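Local coordinates for glutamine cyclotransferase (Zymomonas mobilis, PDB 3NOL), which catalyses the cyclisation of N-terminal glutamine to pyroglutamate, with release of ammonia, as a bacterial glutaminyl cyclase, at residues Lys42-Tyr56 against Thr59-Ile72. Numbering follows the deposited sequence. Where two conformers were deposited one is given.
Sequences KAFTEGFFYRNGYFY and TGLNGRSSIRKVDI. With CA (calcium ion), chain B.
Ile72 and Phe55 form the tight part of this contact. Ile72 CG1 stands 3.7 Å from the centroid of the Phe55 ring and only 5° off its normal, a centred CH-pi contact, while CG2 reaches the same ring at CZ. Phe48 CZ lies over the opposite face, so the ring is held between two apolar groups. An alanine in place of Phe55 would probably leave Ile72 and Phe48 facing a gap and free to shift. Ile72 CG1 is anti to the carbonyl carbon (chi1 -65°) and the chain then extends, which carries CD1 to the Tyr50 ring edge, 3.5 Å from CE2. Beneath these side chains Phe55 and Val70 are a hydrogen-bonded antiparallel pair: Val70 N gives to Phe55 O at 2.8 Å, and Phe55 N gives to Val70 O in return. Strands 44-51, 54-61 and 64-70, with 77-82, make one four-stranded antiparallel blade of the beta-propeller, its type I' turns at Arg51-Tyr54 and Leu61-Arg64. Phe48, on the first strand, gives its carbonyl O to the calcium ion at 2.3 Å; Glu176, Leu177, Glu178 and Ile230 supply further ligands. At the far end of strand 44-51 from the Arg51-Tyr54 turn, Phe44 and Gly60 form a second hydrogen-bonded antiparallel pair, with Gly60 N 3.0 Å from Phe44 O. On the more solvent-facing side, Lys69 and Tyr54 are partly exposed but still in close contact: the fully extended Lys69 chain runs alongside Tyr56, CD 3.4 Å from its OH, before NZ comes over the Tyr54 face, 4.7 Å from the centroid and 17° off the normal, a cation-pi geometry. Water bridges the segments at two places: one molecule joins Gly53 O to Ile72 N, another Lys42 O to Asn62 N, the latter at the loose end, between two exposed residues.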
loop_
_atom_site.group_PDB
_atom_site.type_symbol
_atom_site.label_atom_id
_atom_site.label_comp_id
_atom_site.label_asym_id
_atom_site.label_seq_id
_atom_site.Cartn_x
_atom_site.Cartn_y
_atom_site.Cartn_z
ATOM N N LYS A 42 -0.111 10.935 -13.307
ATOM C CA LYS A 42 1.012 10.247 -13.921
ATOM C C LYS A 42 1.690 9.265 -12.948
ATOM O O LYS A 42 2.661 8.593 -13.303
ATOM C CB LYS A 42 2.022 11.271 -14.491
ATOM C CG LYS A 42 1.464 12.065 -15.686
ATOM C CD LYS A 42 2.549 12.872 -16.381
ATOM C CE LYS A 42 2.020 13.527 -17.646
ATOM N NZ LYS A 42 0.898 14.465 -17.366
ATOM N N ALA A 43 1.157 9.169 -11.730
ATOM C CA ALA A 43 1.786 8.392 -10.668
ATOM C C ALA A 43 1.219 6.981 -10.621
ATOM O O ALA A 43 0.070 6.785 -10.166
ATOM C CB ALA A 43 1.596 9.089 -9.289
ATOM N N PHE A 44 2.043 6.016 -11.037
ATOM C CA PHE A 44 1.723 4.583 -10.882
ATOM C C PHE A 44 1.995 4.132 -9.446
ATOM O O PHE A 44 3.091 3.640 -9.127
ATOM C CB PHE A 44 2.550 3.709 -11.834
ATOM C CG PHE A 44 2.204 3.879 -13.293
ATOM C CD1 PHE A 44 2.919 4.785 -14.090
ATOM C CD2 PHE A 44 1.189 3.101 -13.877
ATOM C CE1 PHE A 44 2.627 4.910 -15.471
ATOM C CE2 PHE A 44 0.866 3.243 -15.246
ATOM C CZ PHE A 44 1.591 4.140 -16.040
ATOM N N THR A 45 1.015 4.319 -8.579
ATOM C CA THR A 45 1.191 4.029 -7.158
ATOM C C THR A 45 1.556 2.566 -6.886
ATOM O O THR A 45 0.796 1.657 -7.283
ATOM C CB THR A 45 -0.121 4.373 -6.403
ATOM O OG1 THR A 45 -0.461 5.741 -6.669
ATOM C CG2 THR A 45 0.056 4.166 -4.914
ATOM N N GLU A 46 2.703 2.334 -6.221
ATOM C CA GLU A 46 3.139 0.970 -5.839
ATOM C C GLU A 46 3.341 0.756 -4.314
ATOM O O GLU A 46 3.572 -0.374 -3.840
ATOM C CB GLU A 46 4.438 0.592 -6.552
ATOM C CG GLU A 46 4.410 0.674 -8.090
ATOM C CD GLU A 46 3.476 -0.351 -8.733
ATOM O OE1 GLU A 46 2.846 -1.155 -8.013
ATOM O OE2 GLU A 46 3.384 -0.376 -9.988
ATOM N N GLY A 47 3.279 1.853 -3.572
ATOM C CA GLY A 47 3.461 1.838 -2.120
ATOM C C GLY A 47 2.910 3.154 -1.612
ATOM O O GLY A 47 3.026 4.186 -2.290
ATOM N N PHE A 48 2.241 3.114 -0.468
ATOM C CA PHE A 48 1.496 4.293 -0.011
ATOM C C PHE A 48 1.223 4.176 1.472
ATOM O O PHE A 48 0.658 3.196 1.928
ATOM C CB PHE A 48 0.164 4.375 -0.810
ATOM C CG PHE A 48 -0.676 5.576 -0.523
ATOM C CD1 PHE A 48 -0.170 6.873 -0.725
ATOM C CD2 PHE A 48 -2.022 5.428 -0.186
ATOM C CE1 PHE A 48 -0.986 8.014 -0.506
ATOM C CE2 PHE A 48 -2.841 6.562 0.030
ATOM C CZ PHE A 48 -2.324 7.847 -0.125
ATOM N N PHE A 49 1.661 5.163 2.240
ATOM C CA PHE A 49 1.306 5.179 3.658
ATOM C C PHE A 49 1.213 6.616 4.163
ATOM O O PHE A 49 1.660 7.544 3.487
ATOM C CB PHE A 49 2.269 4.295 4.500
ATOM C CG PHE A 49 3.689 4.802 4.558
ATOM C CD1 PHE A 49 4.667 4.263 3.721
ATOM C CD2 PHE A 49 4.053 5.800 5.452
ATOM C CE1 PHE A 49 5.972 4.699 3.780
ATOM C CE2 PHE A 49 5.384 6.256 5.516
ATOM C CZ PHE A 49 6.348 5.705 4.668
ATOM N N TYR A 50 0.627 6.764 5.347
ATOM C CA TYR A 50 0.511 8.047 6.002
ATOM C C TYR A 50 1.456 8.056 7.195
ATOM O O TYR A 50 1.545 7.090 7.963
ATOM C CB TYR A 50 -0.923 8.209 6.480
ATOM C CG TYR A 50 -1.138 9.402 7.402
ATOM C CD1 TYR A 50 -0.853 9.322 8.770
ATOM C CD2 TYR A 50 -1.665 10.582 6.892
ATOM C CE1 TYR A 50 -1.084 10.425 9.616
ATOM C CE2 TYR A 50 -1.915 11.674 7.712
ATOM C CZ TYR A 50 -1.621 11.588 9.064
ATOM O OH TYR A 50 -1.868 12.688 9.848
ATOM N N ARG A 51 2.196 9.141 7.351
ATOM C CA ARG A 51 3.059 9.283 8.526
ATOM C C ARG A 51 3.291 10.748 8.781
ATOM O O ARG A 51 3.483 11.529 7.821
ATOM C CB ARG A 51 4.396 8.554 8.343
ATOM C CG ARG A 51 5.276 8.570 9.621
ATOM C CD ARG A 51 6.408 7.609 9.569
ATOM N NE ARG A 51 7.272 7.571 10.773
ATOM C CZ ARG A 51 8.150 8.518 11.122
ATOM N NH1 ARG A 51 8.917 8.359 12.191
ATOM N NH2 ARG A 51 8.263 9.635 10.416
ATOM N N ASN A 52 3.260 11.117 10.066
ATOM C CA ASN A 52 3.546 12.483 10.514
ATOM C C ASN A 52 2.813 13.566 9.705
ATOM O O ASN A 52 3.392 14.599 9.329
ATOM C CB ASN A 52 5.063 12.740 10.604
ATOM C CG ASN A 52 5.800 12.480 9.290
ATOM O OD1 ASN A 52 5.857 13.330 8.406
ATOM N ND2 ASN A 52 6.373 11.295 9.169
ATOM N N GLY A 53 1.533 13.303 9.437
ATOM C CA GLY A 53 0.672 14.265 8.760
ATOM C C GLY A 53 0.760 14.299 7.246
ATOM O O GLY A 53 -0.005 15.031 6.603
ATOM N N TYR A 54 1.658 13.493 6.673
ATOM C CA TYR A 54 1.872 13.469 5.225
ATOM C C TYR A 54 1.666 12.091 4.603
ATOM O O TYR A 54 1.676 11.084 5.309
ATOM C CB TYR A 54 3.273 14.015 4.887
ATOM C CG TYR A 54 3.326 15.505 5.073
ATOM C CD1 TYR A 54 3.206 16.372 3.976
ATOM C CD2 TYR A 54 3.431 16.061 6.361
ATOM C CE1 TYR A 54 3.222 17.752 4.159
ATOM C CE2 TYR A 54 3.440 17.447 6.547
ATOM C CZ TYR A 54 3.331 18.276 5.445
ATOM O OH TYR A 54 3.342 19.647 5.597
ATOM N N PHE A 55 1.474 12.061 3.281
ATOM C CA PHE A 55 1.549 10.798 2.543
ATOM C C PHE A 55 2.998 10.528 2.151
ATOM O O PHE A 55 3.746 11.469 1.798
ATOM C CB PHE A 55 0.741 10.868 1.238
ATOM C CG PHE A 55 -0.750 10.952 1.435
ATOM C CD1 PHE A 55 -1.377 10.304 2.506
ATOM C CD2 PHE A 55 -1.539 11.611 0.497
ATOM C CE1 PHE A 55 -2.763 10.388 2.674
ATOM C CE2 PHE A 55 -2.941 11.683 0.642
ATOM C CZ PHE A 55 -3.545 11.079 1.725
ATOM N N TYR A 56 3.373 9.257 2.159
ATOM C CA TYR A 56 4.619 8.820 1.506
ATOM C C TYR A 56 4.216 7.831 0.424
ATOM O O TYR A 56 3.421 6.923 0.674
ATOM C CB TYR A 56 5.565 8.179 2.517
ATOM C CG TYR A 56 6.242 9.218 3.385
ATOM C CD1 TYR A 56 7.516 9.693 3.056
ATOM C CD2 TYR A 56 5.604 9.738 4.520
ATOM C CE1 TYR A 56 8.158 10.666 3.845
ATOM C CE2 TYR A 56 6.236 10.712 5.326
ATOM C CZ TYR A 56 7.513 11.159 4.977
ATOM O OH TYR A 56 8.124 12.126 5.763
ATOM N N THR A 59 6.232 5.546 -6.344
ATOM C CA THR A 59 5.585 5.745 -7.657
ATOM C C THR A 59 6.468 5.356 -8.818
ATOM O O THR A 59 7.676 5.633 -8.819
ATOM C CB THR A 59 5.180 7.233 -7.922
ATOM O OG1 THR A 59 6.327 8.096 -7.854
ATOM C CG2 THR A 59 4.124 7.697 -6.962
ATOM N N GLY A 60 5.854 4.726 -9.814
ATOM C CA GLY A 60 6.478 4.583 -11.110
ATOM C C GLY A 60 6.074 5.869 -11.812
ATOM O O GLY A 60 4.936 6.402 -11.625
ATOM N N LEU A 61 7.036 6.440 -12.520
ATOM C CA LEU A 61 6.823 7.686 -13.241
ATOM C C LEU A 61 7.515 7.487 -14.555
ATOM O O LEU A 61 8.759 7.445 -14.595
ATOM C CB LEU A 61 7.435 8.882 -12.476
ATOM C CG LEU A 61 6.723 9.254 -11.167
ATOM C CD1 LEU A 61 7.522 10.305 -10.376
ATOM C CD2 LEU A 61 5.297 9.746 -11.466
ATOM N N ASN A 62 6.726 7.288 -15.610
ATOM C CA ASN A 62 7.275 7.182 -16.986
ATOM C C ASN A 62 8.618 6.402 -17.102
ATOM O O ASN A 62 9.646 6.948 -17.599
ATOM C CB ASN A 62 7.405 8.597 -17.590
ATOM C CG ASN A 62 7.690 8.577 -19.091
ATOM O OD1 ASN A 62 7.459 7.571 -19.751
ATOM N ND2 ASN A 62 8.165 9.701 -19.632
ATOM N N GLY A 63 8.615 5.156 -16.617
ATOM C CA GLY A 63 9.769 4.230 -16.778
ATOM C C GLY A 63 10.773 4.164 -15.635
ATOM O O GLY A 63 11.622 3.259 -15.595
ATOM N N ARG A 64 10.696 5.129 -14.713
ATOM C CA ARG A 64 11.626 5.217 -13.579
ATOM C C ARG A 64 10.804 5.215 -12.300
ATOM O O ARG A 64 9.578 5.305 -12.358
ATOM C CB ARG A 64 12.525 6.472 -13.674
ATOM C CG ARG A 64 13.622 6.370 -14.759
ATOM C CD ARG A 64 14.706 5.351 -14.395
ATOM N NE ARG A 64 15.574 5.788 -13.295
ATOM C CZ ARG A 64 16.610 6.619 -13.418
ATOM N NH1 ARG A 64 17.311 6.958 -12.337
ATOM N NH2 ARG A 64 16.935 7.141 -14.614
ATOM N N SER A 65 11.464 5.087 -11.159
ATOM C CA SER A 65 10.744 4.945 -9.891
ATOM C C SER A 65 11.232 5.959 -8.841
ATOM O O SER A 65 12.436 6.252 -8.740
ATOM C CB SER A 65 10.865 3.491 -9.417
ATOM O OG SER A 65 10.809 3.354 -8.020
ATOM N N SER A 66 10.288 6.497 -8.076
ATOM C CA SER A 66 10.597 7.513 -7.071
ATOM C C SER A 66 9.886 7.244 -5.738
ATOM O O SER A 66 8.835 6.594 -5.707
ATOM C CB SER A 66 10.186 8.894 -7.597
ATOM O OG SER A 66 11.089 9.370 -8.591
ATOM N N ILE A 67 10.462 7.784 -4.659
ATOM C CA ILE A 67 9.802 7.807 -3.352
ATOM C C ILE A 67 9.552 9.291 -3.069
ATOM O O ILE A 67 10.471 10.100 -3.189
ATOM C CB ILE A 67 10.689 7.176 -2.219
ATOM C CG1 ILE A 67 11.068 5.703 -2.522
ATOM C CG2 ILE A 67 10.003 7.346 -0.845
ATOM C CD1 ILE A 67 9.975 4.831 -3.002
ATOM N N ARG A 68 8.314 9.645 -2.742
ATOM C CA ARG A 68 7.984 11.052 -2.487
ATOM C C ARG A 68 7.224 11.268 -1.191
ATOM O O ARG A 68 6.414 10.425 -0.797
ATOM C CB ARG A 68 7.184 11.660 -3.638
ATOM C CG ARG A 68 5.951 10.862 -4.038
ATOM C CD ARG A 68 5.030 11.571 -5.060
ATOM N NE ARG A 68 5.770 12.102 -6.209
ATOM C CZ ARG A 68 5.256 12.356 -7.415
ATOM N NH1 ARG A 68 3.954 12.114 -7.707
ATOM N NH2 ARG A 68 6.068 12.869 -8.339
ATOM N N LYS A 69 7.495 12.409 -0.554
ATOM C CA LYS A 69 6.677 12.916 0.547
ATOM C C LYS A 69 5.685 13.916 -0.043
ATOM O O LYS A 69 6.095 14.855 -0.722
ATOM C CB LYS A 69 7.561 13.634 1.570
ATOM C CG LYS A 69 6.799 14.142 2.755
ATOM C CD LYS A 69 7.759 14.819 3.768
ATOM C CE LYS A 69 7.005 15.395 4.970
ATOM N NZ LYS A 69 7.930 16.090 5.940
ATOM N N VAL A 70 4.397 13.717 0.236
ATOM C CA VAL A 70 3.326 14.436 -0.451
ATOM C C VAL A 70 2.360 15.120 0.539
ATOM O O VAL A 70 1.870 14.491 1.500
ATOM C CB VAL A 70 2.536 13.452 -1.390
ATOM C CG1 VAL A 70 1.371 14.140 -2.045
ATOM C CG2 VAL A 70 3.422 12.857 -2.427
ATOM N N ASP A 71 2.123 16.413 0.295
ATOM C CA ASP A 71 1.104 17.195 1.009
ATOM C C ASP A 71 -0.274 16.631 0.692
ATOM O O ASP A 71 -0.631 16.505 -0.489
ATOM C CB ASP A 71 1.142 18.662 0.557
ATOM C CG ASP A 71 0.112 19.510 1.280
ATOM O OD1 ASP A 71 0.264 19.740 2.494
ATOM O OD2 ASP A 71 -0.872 19.922 0.632
ATOM N N ILE A 72 -1.028 16.271 1.729
ATOM C CA ILE A 72 -2.332 15.617 1.540
ATOM C C ILE A 72 -3.303 16.498 0.754
ATOM O O ILE A 72 -3.895 16.060 -0.239
ATOM C CB ILE A 72 -2.985 15.172 2.878
ATOM C CG1 ILE A 72 -2.133 14.088 3.550
ATOM C CG2 ILE A 72 -4.415 14.653 2.630
ATOM C CD1 ILE A 72 -2.612 13.664 4.932
HETATM CA CA CA B . -0.096 1.113 2.567
HETATM O O HOH W 1 4.079 8.406 -15.440
HETATM O O HOH W 2 -0.256 16.811 4.453
HETATM O O HOH W 3 2.080 0.801 3.516
#